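Local coordinates for invasion protein INVA (Salmonella enterica, PDB 2X49) that is involved in invasion of intestinal epithelial cells as an export apparatus protein of the type III secretion system, seen here as its C-terminal domain, at residues V8-L13 and V41-V46; G234-V239 and K325-I330; V174-E179 and K209-L214; E244-I249 and L293-V298. All blocks are in the same frame, centred on the assembly; numbering follows the deposited sequence.

Contact 1 of 4, residues V8-L13 and V41-V46; sequences VPLILL and VRLPEV
Val8 opens the contact by resting on Pro44. Its CG1 meets CG of the proline ring at 4.2 Å, the two side chains running obliquely past each other. CG1 stands between the backbone N and the carbonyl carbon (chi1 59°), which turns it to the proline ring. The carbonyl O of Val8 lies 3.4 Å from Pro44 CB, so backbone and side chain both line the ring. At Pro9 the chains draw level with Glu45, and Pro9 CB packs 3.7 Å from Glu45 O. The carboxylate of Glu45 leads away from the contact.

The backbone O of Glu45 accepts the single hydrogen bond between 8-13 and 41-46. Leu10 N reaches Glu45 O at 2.8 Å, with an N-H...O angle of 152°. In return, Leu10 O takes a CA-H...O contact from Val46 CA at 3.5 Å. Leu10 and Val46 form a parallel beta bridge at the point where 41-46 leaves the loop after helix 27-39. The helices between strands 10-14 and 46-50 thus make a beta-alpha-beta crossover. In the backbone, Leu10 and Leu12 bond on to Leu47, and Leu12 to Arg49.

Leu10 also supplies the main apolar group. Its CG is anti to the carbonyl carbon (chi1 -63°), and its CD1 settles between Pro44 CD at 3.9 Å and Val46 CG2 at 4.0 Å. Leu43 CB borders the same methyl less closely. Leu12 follows two residues on. Its CD1 meets the other methyl of Val46, CG1, at 4.0 Å, while Leu27 of helix 27-39 touches Leu12 as well.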
loop_
_atom_site.group_PDB
_atom_site.type_symbol
_atom_site.label_atom_id
_atom_site.label_comp_id
_atom_site.label_asym_id
_atom_site.label_seq_id
_atom_site.Cartn_x
_atom_site.Cartn_y
_atom_site.Cartn_z
ATOM N N VAL A 8 0.681 1.113 -22.433
ATOM C CA VAL A 8 -0.476 1.015 -21.544
ATOM C C VAL A 8 -0.662 2.226 -20.625
ATOM O O VAL A 8 -0.519 2.112 -19.415
ATOM C CB VAL A 8 -0.398 -0.227 -20.620
ATOM C CG1 VAL A 8 0.875 -0.198 -19.734
ATOM C CG2 VAL A 8 -1.667 -0.308 -19.751
ATOM N N PRO A 9 -1.054 3.367 -21.177
ATOM C CA PRO A 9 -1.219 4.541 -20.279
ATOM C C PRO A 9 -2.309 4.456 -19.257
ATOM O O PRO A 9 -3.320 3.801 -19.419
ATOM C CB PRO A 9 -1.542 5.679 -21.247
ATOM C CG PRO A 9 -2.101 4.963 -22.476
ATOM C CD PRO A 9 -1.385 3.673 -22.572
ATOM N N LEU A 10 -2.043 5.114 -18.162
ATOM C CA LEU A 10 -3.027 5.279 -17.101
ATOM C C LEU A 10 -3.903 6.450 -17.483
ATOM O O LEU A 10 -3.432 7.385 -18.104
ATOM C CB LEU A 10 -2.320 5.599 -15.777
ATOM C CG LEU A 10 -1.402 4.522 -15.225
ATOM C CD1 LEU A 10 -0.556 5.126 -14.126
ATOM C CD2 LEU A 10 -2.181 3.338 -14.761
ATOM N N ILE A 11 -5.176 6.404 -17.119
ATOM C CA ILE A 11 -6.100 7.504 -17.424
ATOM C C ILE A 11 -6.756 7.926 -16.123
ATOM O O ILE A 11 -7.185 7.094 -15.346
ATOM C CB ILE A 11 -7.190 7.137 -18.449
ATOM C CG1 ILE A 11 -6.566 6.755 -19.771
ATOM C CG2 ILE A 11 -8.201 8.325 -18.635
ATOM C CD1 ILE A 11 -7.524 6.096 -20.771
ATOM N N LEU A 12 -6.738 9.224 -15.867
ATOM C CA LEU A 12 -7.516 9.808 -14.753
ATOM C C LEU A 12 -8.667 10.601 -15.338
ATOM O O LEU A 12 -8.466 11.522 -16.096
ATOM C CB LEU A 12 -6.667 10.731 -13.906
ATOM C CG LEU A 12 -5.417 10.152 -13.286
ATOM C CD1 LEU A 12 -4.558 11.177 -12.528
ATOM C CD2 LEU A 12 -5.800 9.063 -12.347
ATOM N N LEU A 13 -9.868 10.193 -15.019
ATOM C CA LEU A 13 -11.067 10.991 -15.399
ATOM C C LEU A 13 -11.233 12.013 -14.269
ATOM O O LEU A 13 -11.271 11.678 -13.110
ATOM C CB LEU A 13 -12.320 10.138 -15.520
ATOM C CG LEU A 13 -12.317 8.930 -16.473
ATOM C CD1 LEU A 13 -13.656 8.257 -16.487
ATOM C CD2 LEU A 13 -11.824 9.359 -17.863
ATOM N N VAL A 41 10.111 2.402 -8.909
ATOM C CA VAL A 41 9.718 1.982 -10.274
ATOM C C VAL A 41 8.922 3.061 -10.976
ATOM O O VAL A 41 8.346 3.971 -10.382
ATOM C CB VAL A 41 8.995 0.624 -10.298
ATOM C CG1 VAL A 41 9.894 -0.490 -9.635
ATOM C CG2 VAL A 41 7.678 0.748 -9.581
ATOM N N ARG A 42 8.897 2.929 -12.280
ATOM C CA ARG A 42 8.310 3.952 -13.145
ATOM C C ARG A 42 6.896 3.589 -13.518
ATOM O O ARG A 42 6.591 2.435 -13.821
ATOM C CB ARG A 42 9.102 4.085 -14.414
ATOM C CG ARG A 42 10.569 4.290 -14.272
ATOM C CD ARG A 42 10.835 5.738 -14.153
ATOM N NE ARG A 42 12.262 6.062 -14.275
ATOM C CZ ARG A 42 12.720 7.293 -14.076
ATOM N NH1 ARG A 42 11.859 8.237 -13.822
ATOM N NH2 ARG A 42 14.000 7.571 -14.143
ATOM N N LEU A 43 6.020 4.582 -13.420
ATOM C CA LEU A 43 4.664 4.400 -13.981
ATOM C C LEU A 43 4.596 4.639 -15.468
ATOM O O LEU A 43 5.450 5.295 -16.030
ATOM C CB LEU A 43 3.663 5.348 -13.275
ATOM C CG LEU A 43 3.461 5.224 -11.759
ATOM C CD1 LEU A 43 2.643 6.413 -11.173
ATOM C CD2 LEU A 43 2.743 3.952 -11.485
ATOM N N PRO A 44 3.539 4.122 -16.121
ATOM C CA PRO A 44 3.261 4.537 -17.482
ATOM C C PRO A 44 2.883 5.999 -17.532
ATOM O O PRO A 44 2.709 6.648 -16.507
ATOM C CB PRO A 44 1.994 3.747 -17.837
ATOM C CG PRO A 44 1.964 2.615 -16.855
ATOM C CD PRO A 44 2.515 3.188 -15.623
ATOM N N GLU A 45 2.770 6.470 -18.742
ATOM C CA GLU A 45 2.217 7.829 -18.982
ATOM C C GLU A 45 0.833 7.932 -18.395
ATOM O O GLU A 45 0.099 6.955 -18.225
ATOM C CB GLU A 45 2.133 8.087 -20.481
ATOM C CG GLU A 45 3.447 8.112 -21.224
ATOM C CD GLU A 45 3.998 9.501 -21.384
ATOM O OE1 GLU A 45 3.385 10.471 -20.881
ATOM O OE2 GLU A 45 5.001 9.623 -22.088
ATOM N N VAL A 46 0.549 9.128 -17.913
ATOM C CA VAL A 46 -0.711 9.449 -17.274
ATOM C C VAL A 46 -1.431 10.497 -18.094
ATOM O O VAL A 46 -0.913 11.561 -18.360
ATOM C CB VAL A 46 -0.473 9.972 -15.880
ATOM C CG1 VAL A 46 -1.792 10.444 -15.252
ATOM C CG2 VAL A 46 0.222 8.912 -14.954
#

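Contact 2 of 4, residues G234-V239 and K325-I330; sequences GELRAV and KSVNVI
Strands 236-239 and 327-330 run parallel, with an angle of 31° between their directions and 4.6 Å between their axes at closest approach. Leu236 pairs with Val327, Arg237 with Asn328 and Ala238 with Val329. Four backbone hydrogen bonds alternate along the seam. Leu236 N binds Ser326 O at 2.9 Å, and Asn328 N returns to Leu236 O. Ala238 N donates to Asn328 O, and Ile330 N to Ala238 O at 2.8 Å. CA-H...O contacts fill in between them, among them Val329 CA to Ala238 O.

This is an edge of a four-stranded parallel sheet. Strand 327-332 is one of its two outermost strands within this chain, and strand 236-240 has strand 291-294 as its other neighbour.

Polar groups gather on the face of Arg237 and Asn328. Glu235 slants across the Asn328 side chain, its chain extended beyond CG. The amide ND2 of Asn328 donates to Glu235 OE2 at 3.0 Å. It comes from the syn side but 30° out of the carboxylate plane, and the two flat groups are turned 69° apart. Ser326 OG gives only a weak bond to OE1 of Glu235, at 3.4 Å. Arg237 NE and Glu235 OE2 form only a long salt bridge, with no N-H aimed at the oxygen. Glu235 CG lies over one face of the guanidinium, toward its rim. Beyond Arg237 and Asn328, Val239 CG2 meets Ile330 CG1 at 4.1 Å.

The face of Leu236 and Ala238 is apolar. Leu236 CB meets Val327 CG2 at 4.3 Å.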
loop_
_atom_site.group_PDB
_atom_site.type_symbol
_atom_site.label_atom_id
_atom_site.label_comp_id
_atom_site.label_asym_id
_atom_site.label_seq_id
_atom_site.Cartn_x
_atom_site.Cartn_y
_atom_site.Cartn_z
ATOM N N GLY A 234 5.950 10.182 10.794
ATOM C CA GLY A 234 5.010 10.250 11.928
ATOM C C GLY A 234 4.873 8.964 12.707
ATOM O O GLY A 234 5.638 8.017 12.559
ATOM N N GLU A 235 3.851 8.946 13.536
ATOM C CA GLU A 235 3.581 7.787 14.377
ATOM C C GLU A 235 2.951 6.702 13.497
ATOM O O GLU A 235 2.269 6.975 12.513
ATOM C CB GLU A 235 2.700 8.146 15.583
ATOM C CG GLU A 235 1.219 7.994 15.347
ATOM C CD GLU A 235 0.392 8.327 16.573
ATOM O OE1 GLU A 235 0.974 8.775 17.579
ATOM O OE2 GLU A 235 -0.848 8.132 16.532
ATOM N N LEU A 236 3.246 5.468 13.837
ATOM C CA LEU A 236 2.591 4.340 13.173
ATOM C C LEU A 236 1.242 4.062 13.816
ATOM O O LEU A 236 1.138 3.790 15.015
ATOM C CB LEU A 236 3.476 3.102 13.247
ATOM C CG LEU A 236 3.034 1.872 12.498
ATOM C CD1 LEU A 236 3.180 2.108 10.996
ATOM C CD2 LEU A 236 3.868 0.681 12.920
ATOM N N ARG A 237 0.198 4.135 13.006
ATOM C CA ARG A 237 -1.172 3.861 13.477
ATOM C C ARG A 237 -1.522 2.430 13.123
ATOM O O ARG A 237 -1.419 2.057 11.978
ATOM C CB ARG A 237 -2.186 4.834 12.864
ATOM C CG ARG A 237 -1.799 6.262 13.075
ATOM C CD ARG A 237 -2.745 7.272 12.472
ATOM N NE ARG A 237 -2.323 8.590 12.942
ATOM C CZ ARG A 237 -1.499 9.401 12.289
ATOM N NH1 ARG A 237 -1.046 9.084 11.087
ATOM N NH2 ARG A 237 -1.140 10.545 12.832
ATOM N N ALA A 238 -1.924 1.674 14.133
ATOM C CA ALA A 238 -2.109 0.212 14.047
ATOM C C ALA A 238 -3.338 -0.310 14.735
ATOM O O ALA A 238 -3.866 0.265 15.665
ATOM C CB ALA A 238 -0.868 -0.491 14.640
ATOM N N VAL A 239 -3.786 -1.419 14.156
ATOM C CA VAL A 239 -4.757 -2.347 14.746
ATOM C C VAL A 239 -4.035 -3.661 15.036
ATOM O O VAL A 239 -3.310 -4.195 14.222
ATOM C CB VAL A 239 -5.938 -2.571 13.784
ATOM C CG1 VAL A 239 -6.864 -3.691 14.290
ATOM C CG2 VAL A 239 -6.717 -1.255 13.543
ATOM N N LYS A 325 9.135 3.852 16.232
ATOM C CA LYS A 325 9.229 4.901 17.231
ATOM C C LYS A 325 7.872 4.936 17.888
ATOM O O LYS A 325 7.420 3.944 18.446
ATOM C CB LYS A 325 9.605 6.228 16.581
ATOM C CG LYS A 325 11.088 6.247 16.198
ATOM C CD LYS A 325 11.413 7.288 15.138
ATOM C CE LYS A 325 12.926 7.523 15.106
ATOM N NZ LYS A 325 13.358 8.546 14.100
ATOM N N SER A 326 7.182 6.043 17.724
ATOM C CA SER A 326 5.813 6.136 18.264
ATOM C C SER A 326 4.870 5.191 17.530
ATOM O O SER A 326 4.785 5.196 16.311
ATOM C CB SER A 326 5.296 7.583 18.178
ATOM O OG SER A 326 4.014 7.683 18.767
ATOM N N VAL A 327 4.189 4.363 18.303
ATOM C CA VAL A 327 3.147 3.455 17.784
ATOM C C VAL A 327 1.854 3.669 18.541
ATOM O O VAL A 327 1.815 3.751 19.756
ATOM C CB VAL A 327 3.597 1.962 17.859
ATOM C CG1 VAL A 327 2.528 1.005 17.324
ATOM C CG2 VAL A 327 4.874 1.727 17.051
ATOM N N ASN A 328 0.787 3.829 17.791
ATOM C CA ASN A 328 -0.530 4.032 18.365
ATOM C C ASN A 328 -1.448 2.905 17.943
ATOM O O ASN A 328 -1.930 2.874 16.823
ATOM C CB ASN A 328 -1.098 5.360 17.853
ATOM C CG ASN A 328 -2.502 5.627 18.347
ATOM O OD1 ASN A 328 -2.971 4.988 19.284
ATOM N ND2 ASN A 328 -3.176 6.592 17.732
ATOM N N VAL A 329 -1.693 1.984 18.862
ATOM C CA VAL A 329 -2.655 0.892 18.614
ATOM C C VAL A 329 -4.058 1.368 18.956
ATOM O O VAL A 329 -4.366 1.602 20.103
ATOM C CB VAL A 329 -2.347 -0.379 19.460
ATOM C CG1 VAL A 329 -3.459 -1.408 19.272
ATOM C CG2 VAL A 329 -1.012 -0.974 19.079
ATOM N N ILE A 330 -4.871 1.553 17.920
ATOM C CA ILE A 330 -6.238 2.141 18.076
ATOM C C ILE A 330 -7.352 1.125 18.338
ATOM O O ILE A 330 -8.467 1.463 18.721
ATOM C CB ILE A 330 -6.619 3.047 16.886
ATOM C CG1 ILE A 330 -6.871 2.238 15.619
ATOM C CG2 ILE A 330 -5.559 4.132 16.676
ATOM C CD1 ILE A 330 -7.347 3.118 14.437
#

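Contact 3 of 4, residues V174-E179 and K209-L214; sequences VQRISE and KDVINL
Arg176 reaches across from helix 174-185 to the start of helix 211-221, with Val211 beneath its outer half. From CB the chain leaves with CG anti to the backbone N (chi1 173°). It then bends at chi2 and chi3, which brings the far end over to Val211. CD is the first atom to touch, 4.0 Å from Val211 CG2 and 4.2 Å from Leu214 CD2. NE lies 4.0 Å from Val211 CG2 and gives a weak hydrogen bond to Glu179 OE1, one turn on in its own helix, at 3.5 Å. This pair is also a salt bridge. The guanidinium then lies with one face over Val211, whose CB stands 4.0 Å from its plane, over the centre.

Helix 211-221 begins here, with Asp210 as its N-cap. Asp210 OD2 accepts from Asn213 N at 3.0 Å and weakly from Ile212 N, while its OD1 is bonded to Ser259.

At the tip, Arg176 NH1 donates to Lys209 O at 2.8 Å. The donor stands above the carbonyl plane, not on a lone pair. The arginine thus ties two helices of this helical region by the backbone just ahead of the cap. Glu179 CB and OE1 both approach Val211 CG2 from one side.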
loop_
_atom_site.group_PDB
_atom_site.type_symbol
_atom_site.label_atom_id
_atom_site.label_comp_id
_atom_site.label_asym_id
_atom_site.label_seq_id
_atom_site.Cartn_x
_atom_site.Cartn_y
_atom_site.Cartn_z
ATOM N N VAL A 174 16.202 -14.239 -13.434
ATOM C CA VAL A 174 15.614 -12.896 -13.615
ATOM C C VAL A 174 14.105 -12.939 -13.329
ATOM O O VAL A 174 13.524 -12.074 -12.674
ATOM C CB VAL A 174 15.870 -12.308 -15.019
ATOM C CG1 VAL A 174 15.078 -11.039 -15.183
ATOM C CG2 VAL A 174 17.365 -12.044 -15.250
ATOM N N GLN A 175 13.496 -14.011 -13.784
ATOM C CA GLN A 175 12.061 -14.217 -13.562
ATOM C C GLN A 175 11.708 -14.293 -12.087
ATOM O O GLN A 175 10.709 -13.725 -11.610
ATOM C CB GLN A 175 11.577 -15.493 -14.258
ATOM C CG GLN A 175 10.108 -15.759 -14.031
ATOM C CD GLN A 175 9.207 -14.674 -14.628
ATOM O OE1 GLN A 175 8.733 -13.741 -13.784
ATOM N NE2 GLN A 175 8.924 -14.689 -15.826
ATOM N N ARG A 176 12.541 -15.001 -11.355
ATOM C CA ARG A 176 12.338 -15.185 -9.912
ATOM C C ARG A 176 12.536 -13.873 -9.165
ATOM O O ARG A 176 11.746 -13.510 -8.316
ATOM C CB ARG A 176 13.275 -16.292 -9.365
ATOM C CG ARG A 176 13.272 -16.451 -7.913
ATOM C CD ARG A 176 11.952 -16.652 -7.287
ATOM N NE ARG A 176 11.135 -17.663 -7.915
ATOM C CZ ARG A 176 11.077 -18.930 -7.546
ATOM N NH1 ARG A 176 11.811 -19.369 -6.538
ATOM N NH2 ARG A 176 10.276 -19.751 -8.192
ATOM N N ILE A 177 13.551 -13.138 -9.585
ATOM C CA ILE A 177 13.809 -11.824 -8.976
ATOM C C ILE A 177 12.586 -10.902 -9.224
ATOM O O ILE A 177 12.118 -10.184 -8.318
ATOM C CB ILE A 177 15.090 -11.200 -9.461
ATOM C CG1 ILE A 177 16.298 -12.057 -8.995
ATOM C CG2 ILE A 177 15.154 -9.739 -8.910
ATOM C CD1 ILE A 177 17.605 -11.697 -9.769
ATOM N N SER A 178 12.049 -10.968 -10.424
ATOM C CA SER A 178 10.954 -10.067 -10.871
ATOM C C SER A 178 9.740 -10.370 -10.009
ATOM O O SER A 178 9.049 -9.477 -9.481
ATOM C CB SER A 178 10.616 -10.217 -12.342
ATOM O OG SER A 178 9.681 -9.223 -12.789
ATOM N N GLU A 179 9.536 -11.665 -9.781
ATOM C CA GLU A 179 8.453 -12.117 -8.911
ATOM C C GLU A 179 8.539 -11.607 -7.488
ATOM O O GLU A 179 7.562 -11.131 -6.887
ATOM C CB GLU A 179 8.283 -13.645 -8.926
ATOM C CG GLU A 179 7.753 -14.110 -10.210
ATOM C CD GLU A 179 7.889 -15.603 -10.423
ATOM O OE1 GLU A 179 8.378 -16.309 -9.509
ATOM O OE2 GLU A 179 7.517 -16.073 -11.532
ATOM N N LYS A 209 13.606 -21.922 -2.251
ATOM C CA LYS A 209 13.201 -22.039 -3.685
ATOM C C LYS A 209 11.714 -21.796 -3.900
ATOM O O LYS A 209 11.235 -21.699 -5.029
ATOM C CB LYS A 209 13.603 -23.404 -4.271
ATOM C CG LYS A 209 15.126 -23.701 -4.279
ATOM C CD LYS A 209 15.914 -22.591 -4.873
ATOM C CE LYS A 209 17.395 -22.960 -5.006
ATOM N NZ LYS A 209 18.266 -21.823 -5.249
ATOM N N ASP A 210 10.992 -21.688 -2.802
ATOM C CA ASP A 210 9.534 -21.379 -2.834
ATOM C C ASP A 210 9.376 -19.866 -2.768
ATOM O O ASP A 210 9.861 -19.196 -1.864
ATOM C CB ASP A 210 8.802 -22.043 -1.678
ATOM C CG ASP A 210 7.329 -21.668 -1.606
ATOM O OD1 ASP A 210 6.484 -22.490 -2.053
ATOM O OD2 ASP A 210 7.007 -20.587 -1.079
ATOM N N VAL A 211 8.711 -19.307 -3.757
ATOM C CA VAL A 211 8.728 -17.846 -3.890
ATOM C C VAL A 211 8.052 -17.098 -2.740
ATOM O O VAL A 211 8.482 -16.017 -2.365
ATOM C CB VAL A 211 8.143 -17.354 -5.247
ATOM C CG1 VAL A 211 6.652 -17.530 -5.305
ATOM C CG2 VAL A 211 8.496 -15.916 -5.438
ATOM N N ILE A 212 7.009 -17.689 -2.198
ATOM C CA ILE A 212 6.216 -17.006 -1.130
ATOM C C ILE A 212 7.087 -16.903 0.103
ATOM O O ILE A 212 7.260 -15.844 0.728
ATOM C CB ILE A 212 4.958 -17.721 -0.790
ATOM C CG1 ILE A 212 4.027 -17.687 -1.988
ATOM C CG2 ILE A 212 4.228 -17.066 0.382
ATOM C CD1 ILE A 212 3.977 -16.396 -2.615
ATOM N N ASN A 213 7.641 -18.047 0.407
ATOM C CA ASN A 213 8.526 -18.166 1.560
ATOM C C ASN A 213 9.700 -17.203 1.399
ATOM O O ASN A 213 10.075 -16.515 2.293
ATOM C CB ASN A 213 9.011 -19.613 1.765
ATOM C CG ASN A 213 7.910 -20.531 2.247
ATOM O OD1 ASN A 213 6.816 -20.087 2.577
ATOM N ND2 ASN A 213 8.200 -21.835 2.290
ATOM N N LEU A 214 10.303 -17.196 0.213
ATOM C CA LEU A 214 11.456 -16.325 -0.065
ATOM C C LEU A 214 11.120 -14.851 0.187
ATOM O O LEU A 214 11.918 -14.084 0.769
ATOM C CB LEU A 214 11.984 -16.534 -1.519
ATOM C CG LEU A 214 13.179 -15.690 -1.955
ATOM C CD1 LEU A 214 14.376 -15.988 -1.044
ATOM C CD2 LEU A 214 13.509 -15.847 -3.459
#

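Contact 4 of 4, residues E244-I249 and L293-V298; sequences EVEDVI and LTSVDV
Glu246 points its carboxylate from helix 243-252 to the end of strand 291-294 and the turn after it. Three donors meet it there. The side chain leaves the helix with CG anti to the carbonyl carbon (chi1 -76°) and runs extended, which carries both oxygens to Thr294 and Ser295. Ser295 OG donates to Glu246 OE1 at 2.7 Å, on the syn lone pair. Ser295 N donates to Glu246 OE2 at 3.1 Å, from above the carboxylate plane and 45° out of it. The side chain of Thr294 comes in aslant to that of Glu246, and its OG1 also donates to OE2. The modelled separation there is very short, so its exact length is doubtful.

Val298 stands at about a right angle to Glu246. Its CG2 lies 4.0 Å from Glu246 CD, covering the stem of the acid group. The other methyl, CG1, meets Ile249 CG2 at 3.8 Å, and these two side chains cross at a slant. Phe301 and Met305 of helix 299-306 also touch Ile249. The helix that follows strand 236-240 is thereby fastened to the C-terminal end of the neighbouring strand of the parallel sheet.

The acid group is buried but well supplied with partners. OE1 also has a salt bridge to Arg250, which in turn pairs with Asp297. The two Ser295 donors and Arg250 would probably favour a charged carboxylate, though Asp297, a like charge, lies nearby.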
loop_
_atom_site.group_PDB
_atom_site.type_symbol
_atom_site.label_atom_id
_atom_site.label_comp_id
_atom_site.label_asym_id
_atom_site.label_seq_id
_atom_site.Cartn_x
_atom_site.Cartn_y
_atom_site.Cartn_z
ATOM N N GLU A 244 -6.298 -14.682 19.852
ATOM C CA GLU A 244 -7.397 -15.605 19.520
ATOM C C GLU A 244 -7.473 -15.857 18.036
ATOM O O GLU A 244 -7.486 -16.991 17.564
ATOM C CB GLU A 244 -8.728 -15.066 20.037
ATOM C CG GLU A 244 -8.911 -15.336 21.516
ATOM C CD GLU A 244 -8.330 -14.260 22.469
ATOM O OE1 GLU A 244 -7.495 -13.416 22.058
ATOM O OE2 GLU A 244 -8.728 -14.263 23.654
ATOM N N VAL A 245 -7.478 -14.763 17.310
ATOM C CA VAL A 245 -7.623 -14.804 15.863
ATOM C C VAL A 245 -6.358 -15.411 15.267
ATOM O O VAL A 245 -6.387 -16.199 14.312
ATOM C CB VAL A 245 -7.907 -13.401 15.270
ATOM C CG1 VAL A 245 -7.745 -13.408 13.764
ATOM C CG2 VAL A 245 -9.327 -12.978 15.663
ATOM N N GLU A 246 -5.236 -15.064 15.859
ATOM C CA GLU A 246 -3.972 -15.581 15.333
ATOM C C GLU A 246 -3.983 -17.089 15.356
ATOM O O GLU A 246 -3.478 -17.774 14.443
ATOM C CB GLU A 246 -2.762 -15.052 16.072
ATOM C CG GLU A 246 -2.449 -13.633 15.679
ATOM C CD GLU A 246 -1.036 -13.213 16.059
ATOM O OE1 GLU A 246 -0.247 -14.084 16.500
ATOM O OE2 GLU A 246 -0.729 -12.006 15.914
ATOM N N ASP A 247 -4.608 -17.608 16.397
ATOM C CA ASP A 247 -4.590 -19.049 16.606
ATOM C C ASP A 247 -5.457 -19.776 15.618
ATOM O O ASP A 247 -5.158 -20.876 15.237
ATOM C CB ASP A 247 -4.931 -19.454 18.035
ATOM C CG ASP A 247 -3.692 -19.664 18.874
ATOM O OD1 ASP A 247 -3.728 -19.302 20.072
ATOM O OD2 ASP A 247 -2.688 -20.244 18.366
ATOM N N VAL A 248 -6.522 -19.129 15.191
ATOM C CA VAL A 248 -7.447 -19.761 14.230
ATOM C C VAL A 248 -6.682 -20.000 12.955
ATOM O O VAL A 248 -6.814 -21.018 12.266
ATOM C CB VAL A 248 -8.681 -18.901 13.930
ATOM C CG1 VAL A 248 -9.411 -19.403 12.673
ATOM C CG2 VAL A 248 -9.593 -18.894 15.129
ATOM N N ILE A 249 -5.859 -19.005 12.653
ATOM C CA ILE A 249 -5.114 -18.988 11.390
ATOM C C ILE A 249 -4.021 -20.033 11.481
ATOM O O ILE A 249 -3.762 -20.833 10.594
ATOM C CB ILE A 249 -4.497 -17.610 11.097
ATOM C CG1 ILE A 249 -5.611 -16.628 10.783
ATOM C CG2 ILE A 249 -3.489 -17.737 9.941
ATOM C CD1 ILE A 249 -6.298 -16.901 9.475
ATOM N N LEU A 293 -1.133 -5.435 12.736
ATOM C CA LEU A 293 0.095 -6.013 13.338
ATOM C C LEU A 293 -0.162 -7.416 13.810
ATOM O O LEU A 293 -1.095 -7.678 14.542
ATOM C CB LEU A 293 0.542 -5.189 14.559
ATOM C CG LEU A 293 0.906 -3.736 14.324
ATOM C CD1 LEU A 293 1.359 -3.062 15.654
ATOM C CD2 LEU A 293 1.964 -3.655 13.239
ATOM N N THR A 294 0.727 -8.296 13.410
ATOM C CA THR A 294 0.628 -9.696 13.804
ATOM C C THR A 294 1.959 -10.399 13.926
ATOM O O THR A 294 2.996 -9.869 13.607
ATOM C CB THR A 294 -0.219 -10.476 12.840
ATOM O OG1 THR A 294 -0.684 -11.652 13.520
ATOM C CG2 THR A 294 0.576 -10.764 11.613
ATOM N N SER A 295 1.906 -11.636 14.389
ATOM C CA SER A 295 3.109 -12.483 14.471
ATOM C C SER A 295 3.631 -12.820 13.087
ATOM O O SER A 295 2.872 -12.924 12.115
ATOM C CB SER A 295 2.834 -13.784 15.239
ATOM O OG SER A 295 2.423 -13.579 16.607
ATOM N N VAL A 296 4.937 -13.009 12.991
ATOM C CA VAL A 296 5.533 -13.309 11.684
ATOM C C VAL A 296 4.970 -14.606 11.108
ATOM O O VAL A 296 4.837 -14.755 9.921
ATOM C CB VAL A 296 7.102 -13.384 11.676
ATOM C CG1 VAL A 296 7.577 -14.524 12.540
ATOM C CG2 VAL A 296 7.563 -13.531 10.242
ATOM N N ASP A 297 4.653 -15.559 11.962
ATOM C CA ASP A 297 4.190 -16.872 11.449
ATOM C C ASP A 297 2.863 -16.844 10.701
ATOM O O ASP A 297 2.582 -17.729 9.887
ATOM C CB ASP A 297 4.278 -18.009 12.484
ATOM C CG ASP A 297 3.341 -17.872 13.661
ATOM O OD1 ASP A 297 2.748 -16.811 13.874
ATOM O OD2 ASP A 297 3.249 -18.860 14.436
ATOM N N VAL A 298 2.060 -15.823 10.960
ATOM C CA VAL A 298 0.705 -15.758 10.381
ATOM C C VAL A 298 0.501 -14.568 9.403
ATOM O O VAL A 298 -0.512 -14.483 8.669
ATOM C CB VAL A 298 -0.399 -15.753 11.463
ATOM C CG1 VAL A 298 -0.447 -17.115 12.209
ATOM C CG2 VAL A 298 -0.237 -14.559 12.398
#

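From the N terminus, contact 1 comes first. It closes the loop that runs from strand 10-14 through helices 16-24 and 27-39 to strand 46-50, in the mixed sheet. Contact 3 follows in series, joining helices 174-185 and 211-221 with helix 194-204 between them in the chain. Contact 2 then opens at strand 236-240 and closes only at strand 327-332, near the C terminus. Contact 4 falls within that span, bringing helix 243-252 to the end of strand 291-294. Contacts 2 and 4 touch in the parallel sheet, where Val239 O and Leu293 N probably share a hydrogen bond. Contacts 1 and 2 lie on opposite sides of the chain's centre, with centres about 32 Å apart.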